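Local coordinates for hypothetical protein Atu1540 (Agrobacterium tumefaciens str. C58, PDB 2HWJ) that is of unknown function but belongs to the putative ParB-like nuclease family and may act on nucleic acids, at residues A162-R167 and A194-G199. Sequence-based numbering, arbitrary orientation.
Sequences ADFLRR and ARHLPG
Phe164, near the C-terminal end of helix 157-166, meets three side chains of the chain's late loop with its ring: Ala194, His196 and Leu197. The tight part lies over one ring face, where Leu197 CD1 makes a CH-pi contact 3.8 Å from the ring centroid and 22° off the normal. A leucine suits this place because its branched end brings a methyl group onto the aromatic surface. At the far end of the ring, Phe164 CZ meets Ala194 CB obliquely at 3.6 Å; the small alanine lets the loop backbone come close. Phe164 reaches this far because its CG stands anti to the backbone N (chi1 174°), which extends the ring from the helix toward the loop.

His196 makes a lighter contact, presenting its imidazole edge, NE2 lying 3.9 Å from Phe164 CD1; the planes, at 60°, are neither stacked nor edge-to-face. A flat ring suits this place between Phe164 and the second subunit, whose His93 ring and Phe91 it also meets. A type I turn from Ala194 to Leu197, closed by a hydrogen bond from Leu197 N to Ala194 O, gathers all three partners on a short piece of chain. Leu197 CG lies over one imidazole face, displaced toward its rim.

Away from this buried patch, the helix end is polar and looser. Exposed Arg167 pairs with Asp163, NH1 to OD1 at 2.7 Å, but the hydrogen bond is bent and weak; Asp163 OD2 is hydrogen-bonded to Ser101 OG of the second subunit. Arg195 starts away from the helix and is exposed, though it touches Trp200.

Within the chain, Trp161 of helix 157-166 touches Ala194 and Leu197, Leu188 of helix 178-189 packs on Phe164, and Leu165 sits between Ala185 of that helix and Leu139 of helix 135-146.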
ATOM      1  N   ALA A 162       3.761 -13.176 -16.495  1.00 63.72           N
ATOM      2  CA  ALA A 162       4.703 -13.760 -17.419  1.00 63.85           C
ATOM      3  C   ALA A 162       5.342 -15.036 -16.844  1.00 63.83           C
ATOM      4  O   ALA A 162       5.490 -16.008 -17.535  1.00 63.23           O
ATOM      5  CB  ALA A 162       5.761 -12.749 -17.828  1.00 63.59           C
ATOM      6  N   ASP A 163       5.698 -15.050 -15.570  1.00 64.02           N
ATOM      7  CA  ASP A 163       6.230 -16.262 -15.045  1.00 64.33           C
ATOM      8  C   ASP A 163       5.156 -17.411 -15.060  1.00 63.38           C
ATOM      9  O   ASP A 163       5.422 -18.540 -15.450  1.00 63.73           O
ATOM     10  CB  ASP A 163       6.889 -16.002 -13.688  1.00 64.97           C
ATOM     11  CG  ASP A 163       7.042 -17.303 -12.858  1.00 73.44           C
ATOM     12  OD1 ASP A 163       7.629 -18.300 -13.400  1.00 83.49           O
ATOM     13  OD2 ASP A 163       6.575 -17.374 -11.678  1.00 78.55           O
ATOM     14  N   PHE A 164       3.921 -17.117 -14.699  1.00 62.88           N
ATOM     15  CA  PHE A 164       2.860 -18.112 -14.772  1.00 61.46           C
ATOM     16  C   PHE A 164       2.790 -18.683 -16.206  1.00 61.77           C
ATOM     17  O   PHE A 164       2.898 -19.881 -16.397  1.00 62.47           O
ATOM     18  CB  PHE A 164       1.570 -17.423 -14.343  1.00 60.64           C
ATOM     19  CG  PHE A 164       0.314 -18.253 -14.491  1.00 60.71           C
ATOM     20  CD1 PHE A 164      -0.001 -19.230 -13.578  1.00 60.47           C
ATOM     21  CD2 PHE A 164      -0.605 -17.980 -15.498  1.00 60.27           C
ATOM     22  CE1 PHE A 164      -1.165 -19.944 -13.684  1.00 56.26           C
ATOM     23  CE2 PHE A 164      -1.779 -18.720 -15.596  1.00 55.90           C
ATOM     24  CZ  PHE A 164      -2.035 -19.690 -14.696  1.00 55.43           C
ATOM     25  N   LEU A 165       2.694 -17.822 -17.222  1.00 61.09           N
ATOM     26  CA  LEU A 165       2.503 -18.309 -18.539  1.00 60.56           C
ATOM     27  C   LEU A 165       3.740 -19.091 -18.958  1.00 62.67           C
ATOM     28  O   LEU A 165       3.621 -20.032 -19.813  1.00 63.59           O
ATOM     29  CB  LEU A 165       2.206 -17.205 -19.520  1.00 58.67           C
ATOM     30  CG  LEU A 165       1.025 -16.307 -19.141  1.00 58.56           C
ATOM     31  CD1 LEU A 165       1.207 -14.955 -19.735  1.00 50.04           C
ATOM     32  CD2 LEU A 165      -0.371 -16.903 -19.474  1.00 55.12           C
ATOM     33  N   ARG A 166       4.917 -18.789 -18.384  1.00 62.39           N
ATOM     34  CA  ARG A 166       6.085 -19.267 -19.103  1.00 62.75           C
ATOM     35  C   ARG A 166       6.247 -20.657 -18.736  1.00 62.72           C
ATOM     36  O   ARG A 166       6.907 -21.411 -19.490  1.00 63.27           O
ATOM     37  CB  ARG A 166       7.365 -18.490 -18.899  1.00 63.46           C
ATOM     38  CG  ARG A 166       8.510 -19.182 -18.193  1.00 65.44           C
ATOM     39  CD  ARG A 166       9.334 -18.091 -17.393  1.00 69.99           C
ATOM     40  NE  ARG A 166       9.921 -17.177 -18.377  1.00 69.24           N
ATOM     41  CZ  ARG A 166       9.738 -15.872 -18.438  1.00 64.65           C
ATOM     42  NH1 ARG A 166       9.057 -15.244 -17.536  1.00 58.10           N
ATOM     43  NH2 ARG A 166      10.296 -15.204 -19.421  1.00 70.30           N
ATOM     44  N   ARG A 167       5.599 -21.031 -17.627  1.00 61.47           N
ATOM     45  CA  ARG A 167       5.697 -22.425 -17.182  1.00 60.45           C
ATOM     46  C   ARG A 167       4.623 -23.314 -17.812  1.00 59.15           C
ATOM     47  O   ARG A 167       4.562 -24.474 -17.553  1.00 57.67           O
ATOM     48  CB  ARG A 167       5.652 -22.496 -15.668  1.00 61.10           C
ATOM     49  CG  ARG A 167       6.327 -21.335 -14.999  1.00 62.57           C
ATOM     50  CD  ARG A 167       6.148 -21.344 -13.497  1.00 61.82           C
ATOM     51  NE  ARG A 167       7.236 -22.090 -12.921  1.00 64.07           N
ATOM     52  CZ  ARG A 167       8.156 -21.605 -12.093  1.00 65.41           C
ATOM     53  NH1 ARG A 167       8.133 -20.341 -11.716  1.00 63.27           N
ATOM     54  NH2 ARG A 167       9.111 -22.414 -11.638  1.00 67.14           N
ATOM     55  N   ALA A 194      -4.964 -19.709 -12.139  1.00 62.65           N
ATOM     56  CA  ALA A 194      -4.376 -18.417 -12.024  1.00 61.47           C
ATOM     57  C   ALA A 194      -4.950 -17.656 -10.839  1.00 62.28           C
ATOM     58  O   ALA A 194      -4.663 -16.457 -10.693  1.00 62.86           O
ATOM     59  CB  ALA A 194      -4.616 -17.648 -13.295  1.00 60.63           C
ATOM     60  N   ARG A 195      -5.750 -18.299  -9.982  1.00 61.66           N
ATOM     61  CA  ARG A 195      -6.414 -17.535  -8.907  1.00 62.06           C
ATOM     62  C   ARG A 195      -5.510 -16.771  -7.947  1.00 60.04           C
ATOM     63  O   ARG A 195      -5.936 -15.813  -7.370  1.00 60.45           O
ATOM     64  CB  ARG A 195      -7.434 -18.374  -8.125  1.00 62.93           C
ATOM     65  CG  ARG A 195      -6.812 -19.364  -7.112  1.00 65.98           C
ATOM     66  CD  ARG A 195      -7.800 -20.466  -6.610  1.00 65.26           C
ATOM     67  NE  ARG A 195      -7.063 -21.722  -6.352  1.00 70.64           N
ATOM     68  CZ  ARG A 195      -7.177 -22.869  -7.042  1.00 71.00           C
ATOM     69  NH1 ARG A 195      -8.031 -23.006  -8.045  1.00 72.24           N
ATOM     70  NH2 ARG A 195      -6.444 -23.916  -6.712  1.00 71.50           N
ATOM     71  N   HIS A 196      -4.270 -17.193  -7.807  1.00 59.07           N
ATOM     72  CA  HIS A 196      -3.312 -16.682  -6.822  1.00 58.12           C
ATOM     73  C   HIS A 196      -2.577 -15.498  -7.359  1.00 58.02           C
ATOM     74  O   HIS A 196      -1.750 -14.962  -6.661  1.00 59.36           O
ATOM     75  CB  HIS A 196      -2.244 -17.711  -6.576  1.00 57.46           C
ATOM     76  CG  HIS A 196      -1.624 -18.167  -7.845  1.00 61.82           C
ATOM     77  ND1 HIS A 196      -0.359 -17.782  -8.236  1.00 65.65           N
ATOM     78  CD2 HIS A 196      -2.151 -18.845  -8.897  1.00 64.55           C
ATOM     79  CE1 HIS A 196      -0.105 -18.268  -9.441  1.00 64.60           C
ATOM     80  NE2 HIS A 196      -1.180 -18.901  -9.870  1.00 65.22           N
ATOM     81  N   LEU A 197      -2.829 -15.108  -8.607  1.00 57.94           N
ATOM     82  CA  LEU A 197      -2.123 -14.000  -9.241  1.00 57.68           C
ATOM     83  C   LEU A 197      -2.788 -12.675  -9.011  1.00 59.23           C
ATOM     84  O   LEU A 197      -4.004 -12.618  -8.881  1.00 61.81           O
ATOM     85  CB  LEU A 197      -2.038 -14.211 -10.723  1.00 56.93           C
ATOM     86  CG  LEU A 197      -1.084 -15.353 -11.128  1.00 57.41           C
ATOM     87  CD1 LEU A 197      -1.359 -15.771 -12.575  1.00 54.54           C
ATOM     88  CD2 LEU A 197       0.403 -15.001 -10.935  1.00 51.29           C
ATOM     89  N   PRO A 198      -2.021 -11.568  -9.006  1.00 59.98           N
ATOM     90  CA  PRO A 198      -2.663 -10.281  -8.720  1.00 58.87           C
ATOM     91  C   PRO A 198      -3.496  -9.849  -9.903  1.00 58.05           C
ATOM     92  O   PRO A 198      -3.049  -9.930 -11.038  1.00 58.86           O
ATOM     93  CB  PRO A 198      -1.470  -9.342  -8.618  1.00 60.46           C
ATOM     94  CG  PRO A 198      -0.408  -9.967  -9.537  1.00 59.84           C
ATOM     95  CD  PRO A 198      -0.583 -11.427  -9.346  1.00 59.78           C
ATOM     96  N   GLY A 199      -4.689  -9.362  -9.678  1.00 57.37           N
ATOM     97  CA  GLY A 199      -5.502  -8.886 -10.795  1.00 56.00           C
ATOM     98  C   GLY A 199      -6.347 -10.008 -11.319  1.00 56.45           C
ATOM     99  O   GLY A 199      -7.023  -9.818 -12.327  1.00 56.49           O
TER